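Local coordinates for protein polyketide synthase PksL (Bacillus subtilis, PDB 5E1V) that probably dehydrates beta-hydroxyacyl intermediates carried on an acyl carrier protein, as a monomeric dehydratase domain of the bacillaene polyketide synthase, at residues Leu54-Ile59 against Lys108-Ala113; Glu120-Leu125 against Ser259-Ala264; Ile249-Glu254 against Lys267-Lys272. All coordinates share one frame; numbering follows the deposited sequence.

Interaction 1 (Leu54-Ile59 against Lys108-Ala113); sequences LRNLSI and KADMHA
Leu54-Ser58 and Lys108-His112 run antiparallel as adjacent strands of the first half of the double hotdog fold, their axes 4.7 Å apart at closest approach and their directions 161° from each other. Two pairs carry the hydrogen bonds: Arg55 with Asp110, where Arg55 N reaches Asp110 O at 2.8 Å, and Ser58 with Lys108, each bonded in both directions. Between them the register slips by one residue. Asn56 has left-handed backbone angles, and Asn56 and Leu57 together face Tyr220 on strand 215-225, a G1 beta bulge. At this step Leu57 CA gives Lys108 O a CA-H...O contact of 3.3 Å.

The apolar face is built from Leu54, Leu57, Ala109 and Met111, and Ile38 of helix 34-44 touches Leu54, Leu57 and Met111. The Ala109 methyl meets both leucines: Leu54 CD1 lies 3.9 Å from Ala109 CB, and Leu57 CG comes equally near. Bends at chi2 and chi3 of Met111 bring its sulfur back over the Leu54 backbone, SD to Leu54 N being 3.7 Å.

Polar side chains occupy the other face. Asp110 OD1 makes a weak hydrogen bond to Gln86, while Asp110 OD2 stays 6.6 Å from Arg55 NE, too far for a salt bridge. Arg55 crosses His112 at a slant, the guanidinium and imidazole planes 54° apart. A bend at chi3 (85°) places NH1 over one face of the ring, toward its rim, and Arg55 CD sits 3.3 Å from His112 ND1.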
# COMPACT_ATOMS: atom_id res chain seq x y z
N LEU A 54 -12.09 5.16 0.18
CA LEU A 54 -11.62 4.63 -1.09
C LEU A 54 -12.24 3.22 -1.18
O LEU A 54 -12.24 2.47 -0.19
CB LEU A 54 -10.11 4.51 -1.04
CG LEU A 54 -9.45 4.02 -2.38
CD1 LEU A 54 -9.64 4.94 -3.57
CD2 LEU A 54 -7.95 3.87 -2.09
N ARG A 55 -12.84 2.94 -2.32
CA ARG A 55 -13.43 1.62 -2.52
C ARG A 55 -13.14 0.97 -3.84
O ARG A 55 -13.04 1.66 -4.84
CB ARG A 55 -14.98 1.67 -2.37
CG ARG A 55 -15.52 2.11 -1.02
CD ARG A 55 -17.04 2.15 -1.07
NE ARG A 55 -17.64 0.85 -0.80
CZ ARG A 55 -18.96 0.64 -0.70
NH1 ARG A 55 -19.82 1.66 -0.85
NH2 ARG A 55 -19.41 -0.58 -0.41
N ASN A 56 -13.06 -0.36 -3.82
CA ASN A 56 -13.01 -1.22 -4.99
C ASN A 56 -11.93 -0.80 -5.95
O ASN A 56 -12.21 -0.48 -7.08
CB ASN A 56 -14.39 -1.20 -5.70
CG ASN A 56 -15.49 -1.75 -4.78
OD1 ASN A 56 -15.22 -2.48 -3.76
ND2 ASN A 56 -16.69 -1.34 -5.05
N LEU A 57 -10.71 -0.63 -5.41
CA LEU A 57 -9.54 -0.36 -6.24
C LEU A 57 -9.09 -1.61 -6.91
O LEU A 57 -8.87 -2.62 -6.26
CB LEU A 57 -8.35 0.21 -5.37
CG LEU A 57 -7.24 0.78 -6.20
CD1 LEU A 57 -6.53 2.08 -5.73
CD2 LEU A 57 -6.14 -0.34 -6.37
N SER A 58 -8.94 -1.57 -8.23
CA SER A 58 -8.39 -2.65 -8.99
C SER A 58 -7.15 -2.25 -9.71
O SER A 58 -7.15 -1.26 -10.34
CB SER A 58 -9.39 -3.07 -10.09
OG SER A 58 -10.37 -3.75 -9.48
N ILE A 59 -6.15 -3.11 -9.62
CA ILE A 59 -4.90 -3.05 -10.39
C ILE A 59 -4.96 -3.99 -11.56
O ILE A 59 -5.14 -5.19 -11.39
CB ILE A 59 -3.70 -3.23 -9.50
CG1 ILE A 59 -3.73 -2.15 -8.39
CG2 ILE A 59 -2.36 -3.20 -10.26
CD1 ILE A 59 -2.58 -2.39 -7.42
N LYS A 108 -8.18 1.41 -11.47
CA LYS A 108 -9.41 2.18 -11.32
C LYS A 108 -9.89 1.99 -9.87
O LYS A 108 -9.51 1.04 -9.22
CB LYS A 108 -10.49 1.50 -12.18
CG LYS A 108 -10.33 1.67 -13.66
CD LYS A 108 -11.33 0.74 -14.41
CE LYS A 108 -12.62 1.48 -14.60
NZ LYS A 108 -13.69 0.59 -15.15
N ALA A 109 -10.76 2.86 -9.41
CA ALA A 109 -11.23 2.86 -8.07
C ALA A 109 -12.41 3.80 -7.95
O ALA A 109 -12.66 4.63 -8.82
CB ALA A 109 -10.09 3.33 -7.12
N ASP A 110 -13.10 3.71 -6.83
CA ASP A 110 -14.16 4.62 -6.49
C ASP A 110 -13.79 5.36 -5.21
O ASP A 110 -13.16 4.78 -4.34
CB ASP A 110 -15.45 3.87 -6.20
CG ASP A 110 -15.90 2.96 -7.42
OD1 ASP A 110 -15.78 3.41 -8.56
OD2 ASP A 110 -16.32 1.81 -7.16
N MET A 111 -14.16 6.63 -5.12
CA MET A 111 -13.90 7.34 -3.87
C MET A 111 -15.26 7.91 -3.48
O MET A 111 -15.88 8.56 -4.31
CB MET A 111 -12.89 8.44 -4.05
CG MET A 111 -12.67 9.29 -2.79
SD MET A 111 -11.68 8.31 -1.67
CE MET A 111 -10.01 8.90 -1.88
N HIS A 112 -15.67 7.66 -2.24
CA HIS A 112 -16.96 8.15 -1.71
C HIS A 112 -16.68 9.20 -0.71
O HIS A 112 -15.90 8.96 0.19
CB HIS A 112 -17.73 7.01 -1.04
CG HIS A 112 -18.19 5.97 -1.99
ND1 HIS A 112 -17.33 5.08 -2.61
CD2 HIS A 112 -19.42 5.67 -2.45
CE1 HIS A 112 -18.02 4.30 -3.42
NE2 HIS A 112 -19.29 4.64 -3.35
N ALA A 113 -17.28 10.38 -0.91
CA ALA A 113 -17.09 11.53 -0.02
C ALA A 113 -18.08 11.45 1.14
O ALA A 113 -17.94 12.19 2.13
CB ALA A 113 -17.27 12.84 -0.78

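Interaction 2 (Glu120-Leu125 against Ser259-Ala264); sequences EETLDL and SGEKVA
Glu121-Leu123, in the loop that leads into helix 125-130, pairs with Gly260-Lys262 at the turn of the beta hairpin 248-256/262-273, in the second half of the double hotdog fold. The evidence for pairing is a single bridge, Thr122 with Glu261, whose CA atoms are 4.6 Å apart, set between two backbone bonds. Lys262 N donates to Glu121 O at 3.0 Å with an N-H...O angle of 162°; Leu123 N donates to Gly260 O at the same 3.0 Å, but less straight, at 140°. Gly260 O also receives a CA-H...O contact from Thr122 CA at 3.4 Å.

Gly260 has a positive phi of 89°, and Leu125, first residue of helix 125-130, brings CD1 to 3.8 Å from Gly260 N. Thr122 and Glu261 lie side by side and point the same way, CG2 of the threonine against CG of the glutamate. Further along, Glu121 CB rests on the Lys262 chain, 3.8 Å from Lys262 CB, and the two charged ends then diverge. With 6.2 Å between Glu121 OE2 and Lys262 NZ, the carboxylate and the ammonium do not pair: direct attachment of the loop here rests on main-chain hydrogen bonds and aliphatic carbons, while the charged ends turn to salt bridges elsewhere, Glu121, bent at chi2, to Arg236 on strand 232-245 and the extended Lys262 to Glu254 on strand 248-256 and Glu265 on its own strand.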
# COMPACT_ATOMS: atom_id res chain seq x y z
N GLU A 120 -13.27 3.27 16.88
CA GLU A 120 -13.30 3.23 18.35
C GLU A 120 -12.31 2.27 18.97
O GLU A 120 -11.91 2.43 20.14
CB GLU A 120 -14.69 2.81 18.81
CG GLU A 120 -15.76 3.79 18.45
CD GLU A 120 -17.17 3.28 18.66
OE1 GLU A 120 -17.39 2.08 18.99
OE2 GLU A 120 -18.07 4.12 18.48
N GLU A 121 -11.90 1.27 18.20
CA GLU A 121 -10.98 0.24 18.68
C GLU A 121 -9.69 0.86 19.27
O GLU A 121 -9.05 1.75 18.65
CB GLU A 121 -10.61 -0.67 17.50
CG GLU A 121 -10.88 -2.16 17.65
CD GLU A 121 -9.75 -2.91 18.30
OE1 GLU A 121 -8.92 -2.26 18.97
OE2 GLU A 121 -9.68 -4.15 18.16
N THR A 122 -9.27 0.40 20.47
CA THR A 122 -7.90 0.73 20.96
C THR A 122 -7.17 -0.54 21.40
O THR A 122 -7.79 -1.59 21.60
CB THR A 122 -7.86 1.80 22.09
OG1 THR A 122 -8.55 1.32 23.24
CG2 THR A 122 -8.47 3.12 21.66
N LEU A 123 -5.86 -0.44 21.53
CA LEU A 123 -5.02 -1.55 21.94
C LEU A 123 -4.11 -1.17 23.12
O LEU A 123 -3.73 -0.02 23.26
CB LEU A 123 -4.15 -1.97 20.76
CG LEU A 123 -4.90 -2.56 19.57
CD1 LEU A 123 -3.92 -2.90 18.46
CD2 LEU A 123 -5.66 -3.80 20.00
N ASP A 124 -3.76 -2.14 23.94
CA ASP A 124 -2.73 -1.97 24.97
C ASP A 124 -1.46 -2.56 24.38
O ASP A 124 -1.24 -3.75 24.46
CB ASP A 124 -3.13 -2.71 26.26
N LEU A 125 -0.66 -1.73 23.73
CA LEU A 125 0.46 -2.24 22.90
C LEU A 125 1.48 -3.12 23.66
O LEU A 125 1.77 -4.27 23.28
CB LEU A 125 1.18 -1.05 22.23
CG LEU A 125 0.32 -0.21 21.28
CD1 LEU A 125 1.03 1.06 20.88
CD2 LEU A 125 -0.10 -1.01 20.05
N SER A 259 0.12 5.58 20.06
CA SER A 259 -0.68 5.55 21.27
C SER A 259 -1.72 4.39 21.31
O SER A 259 -2.41 4.21 22.29
CB SER A 259 -1.28 6.93 21.48
OG SER A 259 -2.58 6.99 20.98
N GLY A 260 -1.80 3.56 20.26
CA GLY A 260 -2.70 2.40 20.24
C GLY A 260 -4.12 2.62 19.72
O GLY A 260 -4.94 1.69 19.70
N GLU A 261 -4.40 3.83 19.24
CA GLU A 261 -5.74 4.08 18.73
C GLU A 261 -5.86 3.60 17.28
O GLU A 261 -4.92 3.77 16.51
CB GLU A 261 -6.09 5.54 18.82
CG GLU A 261 -6.03 6.12 20.23
CD GLU A 261 -5.73 7.60 20.25
OE1 GLU A 261 -5.19 8.10 19.26
OE2 GLU A 261 -5.97 8.28 21.29
N LYS A 262 -6.96 2.94 16.94
CA LYS A 262 -7.18 2.53 15.51
C LYS A 262 -7.44 3.78 14.68
O LYS A 262 -8.30 4.61 15.03
CB LYS A 262 -8.33 1.56 15.35
CG LYS A 262 -8.51 1.08 13.90
CD LYS A 262 -9.30 -0.22 13.83
CE LYS A 262 -9.56 -0.66 12.39
NZ LYS A 262 -10.30 -1.95 12.42
N VAL A 263 -6.67 3.96 13.61
CA VAL A 263 -6.82 5.12 12.70
C VAL A 263 -7.07 4.82 11.20
O VAL A 263 -7.40 5.73 10.48
CB VAL A 263 -5.63 6.05 12.78
CG1 VAL A 263 -5.58 6.57 14.19
CG2 VAL A 263 -4.30 5.35 12.40
N ALA A 264 -6.88 3.59 10.78
CA ALA A 264 -7.17 3.23 9.44
C ALA A 264 -7.41 1.74 9.26
O ALA A 264 -7.04 0.88 10.04
CB ALA A 264 -6.07 3.75 8.46

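Interaction 3 (Ile249-Glu254 against Lys267-Lys272); sequences IYVTLE and KNFTSK
Tyr250 and Thr270 lie side by side and point the same way, with the threonine methyl over one face of the tyrosine ring. This CH-pi contact measures 4.2 Å from Thr270 CG2 to the Tyr250 ring centroid, 24° off the ring normal and displaced toward the rim. Thr270 OG1 lies next to Tyr250 CD2 but donates within its own strand, to Asn268 O.

On the opposite face Val251 and Phe269 also run alongside each other, Val251 CG2 touching Phe269 CD2 at 3.7 Å, while Leu253 CD1 reaches the same CD2 atom at 4.0 Å on a slanting course. Ile249 CG1 touches Ser271 CB at 3.8 Å. These antiparallel strands pair by main-chain bonds at Ile249-Ser271 and Val251-Phe269, although Phe269 N to Val251 O is weak. Asn268 has left-handed backbone angles, and beyond it the register steps by one, so that Thr252 is nearest Lys267. There a side chain supplies the acceptor: with OG1 turned away from the carbonyl carbon (chi1 -80°), Thr252 OG1 accepts from Asn268 N at 3.0 Å, almost straight at 176°.

This beta hairpin has strand 232-245 on one flank, where Arg243 makes a cation-pi contact with Tyr250 and a hydrogen bond with Asn268 OD1, and strand 215-225 on the other. Helix 190-203, the helix around which this second hotdog sheet curls, packs on Ile249, Val251 and Leu253, with Ala200 against the latter two.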
# COMPACT_ATOMS: atom_id res chain seq x y z
N ILE A 249 -4.78 -14.40 -2.49
CA ILE A 249 -4.66 -14.27 -1.03
C ILE A 249 -5.37 -12.99 -0.65
O ILE A 249 -5.45 -12.06 -1.49
CB ILE A 249 -3.21 -14.24 -0.51
CG1 ILE A 249 -2.38 -13.10 -1.13
CG2 ILE A 249 -2.53 -15.58 -0.82
CD1 ILE A 249 -1.14 -12.72 -0.34
N TYR A 250 -5.90 -12.99 0.58
CA TYR A 250 -6.72 -11.92 1.13
C TYR A 250 -6.27 -11.67 2.53
O TYR A 250 -5.96 -12.60 3.27
CB TYR A 250 -8.21 -12.33 1.20
CG TYR A 250 -8.85 -12.84 -0.08
CD1 TYR A 250 -8.61 -14.15 -0.54
CD2 TYR A 250 -9.74 -12.06 -0.80
CE1 TYR A 250 -9.19 -14.61 -1.71
CE2 TYR A 250 -10.35 -12.53 -1.96
CZ TYR A 250 -10.06 -13.82 -2.39
OH TYR A 250 -10.66 -14.30 -3.49
N VAL A 251 -6.19 -10.40 2.92
CA VAL A 251 -5.86 -10.03 4.27
C VAL A 251 -6.57 -8.70 4.57
O VAL A 251 -6.96 -8.01 3.66
CB VAL A 251 -4.36 -9.78 4.47
CG1 VAL A 251 -3.58 -11.05 4.20
CG2 VAL A 251 -3.86 -8.71 3.50
N THR A 252 -6.70 -8.37 5.84
CA THR A 252 -7.30 -7.11 6.24
C THR A 252 -6.25 -6.47 7.15
O THR A 252 -5.79 -7.07 8.11
CB THR A 252 -8.72 -7.22 6.88
OG1 THR A 252 -9.73 -7.38 5.88
CG2 THR A 252 -9.04 -5.88 7.60
N LEU A 253 -5.82 -5.24 6.80
CA LEU A 253 -4.77 -4.54 7.52
C LEU A 253 -5.37 -3.47 8.42
O LEU A 253 -6.11 -2.61 7.95
CB LEU A 253 -3.75 -3.87 6.51
CG LEU A 253 -2.99 -4.72 5.49
CD1 LEU A 253 -2.06 -3.89 4.54
CD2 LEU A 253 -2.27 -5.92 6.14
N GLU A 254 -5.06 -3.48 9.73
CA GLU A 254 -5.66 -2.52 10.64
C GLU A 254 -4.57 -1.62 11.15
O GLU A 254 -3.63 -2.11 11.71
CB GLU A 254 -6.37 -3.24 11.80
CG GLU A 254 -7.46 -4.15 11.30
CD GLU A 254 -8.11 -4.90 12.44
OE1 GLU A 254 -8.97 -4.27 13.14
OE2 GLU A 254 -7.68 -6.06 12.64
N LYS A 267 -9.45 -2.93 4.04
CA LYS A 267 -10.23 -4.21 4.10
C LYS A 267 -10.12 -5.08 2.86
O LYS A 267 -10.26 -4.61 1.73
CB LYS A 267 -11.68 -3.85 4.45
CG LYS A 267 -12.67 -5.00 4.65
CD LYS A 267 -13.94 -4.42 5.32
CE LYS A 267 -15.07 -5.45 5.43
NZ LYS A 267 -14.54 -6.77 5.86
N ASN A 268 -9.87 -6.39 3.04
CA ASN A 268 -9.71 -7.36 1.92
C ASN A 268 -8.73 -6.91 0.85
O ASN A 268 -9.04 -6.79 -0.30
CB ASN A 268 -11.05 -7.77 1.37
CG ASN A 268 -11.68 -8.86 2.25
OD1 ASN A 268 -11.04 -9.87 2.50
ND2 ASN A 268 -12.88 -8.63 2.74
N PHE A 269 -7.54 -6.61 1.32
CA PHE A 269 -6.37 -6.47 0.45
C PHE A 269 -6.10 -7.85 -0.19
O PHE A 269 -5.64 -8.79 0.48
CB PHE A 269 -5.20 -5.95 1.23
CG PHE A 269 -3.89 -6.00 0.51
CD1 PHE A 269 -3.83 -5.94 -0.83
CD2 PHE A 269 -2.70 -6.10 1.21
CE1 PHE A 269 -2.62 -5.99 -1.50
CE2 PHE A 269 -1.50 -6.21 0.55
CZ PHE A 269 -1.46 -6.14 -0.83
N THR A 270 -6.41 -7.91 -1.48
CA THR A 270 -6.32 -9.12 -2.33
C THR A 270 -5.12 -8.98 -3.29
O THR A 270 -5.00 -7.99 -4.06
CB THR A 270 -7.54 -9.30 -3.25
OG1 THR A 270 -8.77 -9.11 -2.51
CG2 THR A 270 -7.50 -10.69 -3.90
N SER A 271 -4.29 -10.03 -3.31
CA SER A 271 -3.16 -10.14 -4.21
C SER A 271 -3.22 -11.47 -4.98
O SER A 271 -3.92 -12.41 -4.59
CB SER A 271 -1.87 -10.12 -3.36
OG SER A 271 -1.77 -8.92 -2.62
N LYS A 272 -2.50 -11.52 -6.09
CA LYS A 272 -2.64 -12.63 -7.05
C LYS A 272 -1.29 -13.15 -7.40
O LYS A 272 -0.34 -12.40 -7.57
CB LYS A 272 -3.33 -12.19 -8.31
CG LYS A 272 -3.56 -13.30 -9.37
CD LYS A 272 -4.26 -12.78 -10.61
CE LYS A 272 -3.27 -12.19 -11.61
NZ LYS A 272 -3.92 -11.30 -12.62

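Interaction 1 belongs to the first hotdog, interactions 2 and 3 to the second. Strand 215-225 connects the halves, lying between strand 53-59 of interaction 1 and strand 262-273 of interaction 3; the centres of interactions 1 and 3 are 15 Å apart and their nearest atoms about 6 Å. Interactions 2 and 3 share strand 262-273 and, with centres 20 Å apart, touch through a salt bridge of 2.8 Å between Lys262 NZ and Glu254 OE1. Interaction 2, a surface contact, is 25 Å from interaction 1, centre to centre. In related dehydratases the active site lies between the two hotdogs, so interactions 1 and 3 probably belong to the sheet framework of the two halves that enclose it.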